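Local coordinates for protein spondin-1 (Homo sapiens, PDB 2ZOU) that is a secreted extracellular-matrix glycoprotein, also called F-spondin, that probably acts in cell adhesion and carries an amino-terminal reeler domain folded as a beta-sandwich, at residues 41-46 against 56-61. Sequence-based numbering, arbitrary orientation. Where two conformers were deposited one is given.
With EDO (1,2-ethanediol), chain D.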
# COMPACT_ATOMS: atom_id res chain seq x y z
N TYR A 41 -8.19 -7.69 -4.91
CA TYR A 41 -8.79 -6.56 -4.19
C TYR A 41 -8.32 -5.25 -4.78
O TYR A 41 -7.16 -5.14 -5.21
CB TYR A 41 -8.39 -6.62 -2.70
CG TYR A 41 -8.94 -7.85 -2.03
CD1 TYR A 41 -10.23 -7.86 -1.51
CD2 TYR A 41 -8.19 -9.02 -1.95
CE1 TYR A 41 -10.75 -8.99 -0.91
CE2 TYR A 41 -8.70 -10.17 -1.37
CZ TYR A 41 -9.97 -10.15 -0.82
OH TYR A 41 -10.46 -11.31 -0.27
N ARG A 42 -9.21 -4.27 -4.84
CA ARG A 42 -8.79 -2.95 -5.33
C ARG A 42 -8.41 -2.06 -4.15
O ARG A 42 -9.25 -1.70 -3.31
CB ARG A 42 -9.86 -2.30 -6.22
CG ARG A 42 -9.32 -1.08 -6.96
CD ARG A 42 -10.36 -0.42 -7.85
NE ARG A 42 -10.84 -1.31 -8.91
CZ ARG A 42 -10.81 -1.03 -10.20
NH1 ARG A 42 -10.32 0.14 -10.63
NH2 ARG A 42 -11.29 -1.91 -11.06
N VAL A 43 -7.12 -1.78 -4.06
CA VAL A 43 -6.55 -0.96 -3.00
C VAL A 43 -6.50 0.49 -3.48
O VAL A 43 -6.05 0.76 -4.59
CB VAL A 43 -5.13 -1.44 -2.60
CG1 VAL A 43 -4.55 -0.58 -1.46
CG2 VAL A 43 -5.18 -2.91 -2.16
N THR A 44 -6.95 1.41 -2.64
CA THR A 44 -6.97 2.82 -3.01
C THR A 44 -6.22 3.65 -1.98
O THR A 44 -6.27 3.37 -0.77
CB THR A 44 -8.40 3.34 -3.15
OG1 THR A 44 -9.04 3.29 -1.88
CG2 THR A 44 -9.19 2.51 -4.15
N LEU A 45 -5.54 4.68 -2.47
CA LEU A 45 -4.90 5.67 -1.61
C LEU A 45 -5.48 7.02 -2.00
O LEU A 45 -5.39 7.42 -3.14
CB LEU A 45 -3.39 5.67 -1.87
CG LEU A 45 -2.48 6.53 -1.02
CD1 LEU A 45 -2.68 6.29 0.44
CD2 LEU A 45 -1.07 6.20 -1.42
N SER A 46 -6.10 7.70 -1.04
CA SER A 46 -6.80 8.95 -1.34
C SER A 46 -6.50 10.05 -0.33
O SER A 46 -6.21 9.76 0.84
CB SER A 46 -8.32 8.71 -1.26
OG SER A 46 -8.76 7.51 -1.87
N PHE A 56 4.11 8.63 -3.63
CA PHE A 56 3.67 7.64 -2.65
C PHE A 56 4.47 6.36 -2.80
O PHE A 56 5.07 6.11 -3.86
CB PHE A 56 2.17 7.35 -2.77
CG PHE A 56 1.83 6.45 -3.92
CD1 PHE A 56 1.75 5.07 -3.76
CD2 PHE A 56 1.66 6.97 -5.20
CE1 PHE A 56 1.48 4.24 -4.84
CE2 PHE A 56 1.38 6.17 -6.29
CZ PHE A 56 1.29 4.80 -6.12
N THR A 57 4.46 5.56 -1.75
CA THR A 57 4.98 4.20 -1.79
C THR A 57 3.98 3.30 -1.10
O THR A 57 3.50 3.63 -0.02
CB THR A 57 6.32 4.08 -1.07
OG1 THR A 57 7.24 5.04 -1.59
CG2 THR A 57 6.90 2.68 -1.28
N LEU A 58 3.71 2.16 -1.71
CA LEU A 58 2.73 1.23 -1.20
C LEU A 58 3.30 -0.19 -1.18
O LEU A 58 3.82 -0.66 -2.20
CB LEU A 58 1.47 1.29 -2.08
CG LEU A 58 0.43 0.19 -1.91
CD1 LEU A 58 -0.16 0.23 -0.52
CD2 LEU A 58 -0.66 0.28 -2.96
N ILE A 59 3.20 -0.86 -0.02
CA ILE A 59 3.70 -2.24 0.14
C ILE A 59 2.69 -3.12 0.87
O ILE A 59 1.73 -2.62 1.46
CB ILE A 59 5.08 -2.28 0.85
CG1 ILE A 59 4.98 -1.65 2.24
CG2 ILE A 59 6.14 -1.61 -0.03
CD1 ILE A 59 6.29 -1.69 3.04
N ALA A 60 2.88 -4.44 0.78
CA ALA A 60 2.08 -5.40 1.52
C ALA A 60 3.04 -6.36 2.21
O ALA A 60 3.79 -7.05 1.53
CB ALA A 60 1.18 -6.17 0.58
N LEU A 61 3.02 -6.38 3.54
CA LEU A 61 3.98 -7.15 4.34
C LEU A 61 3.30 -8.18 5.19
O LEU A 61 2.23 -7.93 5.76
CB LEU A 61 4.75 -6.22 5.27
CG LEU A 61 5.60 -5.14 4.62
CD1 LEU A 61 6.35 -4.34 5.70
CD2 LEU A 61 6.60 -5.76 3.63
C1 EDO D . 7.61 9.26 0.45
O1 EDO D . 7.93 8.17 1.32
C2 EDO D . 6.55 8.81 -0.55
O2 EDO D . 7.03 7.68 -1.30
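L45 and F56 meet through a single methyl: CD2 of L45 rests 3.7 Å from CB of F56 and 3.8 Å from CD1 of its ring. The methyl sits beside CB, at the root of the phenylalanine side chain, and meets the ring obliquely; the two side chains pass one another, heading opposite ways. L45 holds CG anti to its own backbone N (chi1 -175°), which carries CD2 toward F56, whereas F56, in one of its two conformers, sets CG between backbone N and carbonyl carbon (chi1 77°). A looser apolar approach lies alongside, with CG1 of V43 4.3 Å from CD2 of L58. No hydrogen bond joins 41-46 to 56-61, whose closest CA atoms, those of L45 and L58, stand 8.8 Å apart; the pair illustrates how the two sheets of a beta-sandwich pack face to face through apolar side chains. T57 turns its CB away from 41-46, and its OG1 hydrogen-bonds O2 of a 1,2-ethanediol, probably from the crystallisation liquor, at 2.7 Å; S125 OG also binds this molecule. Strand 40-47 runs between 24-28 and 105-111 in one sheet, while 55-62 runs between 95-97 and 120-127 in the other. I126 touches both L45 and F56, and L58 reaches across to L26 and V108, extending the same buried layer near the centre of the reeler domain.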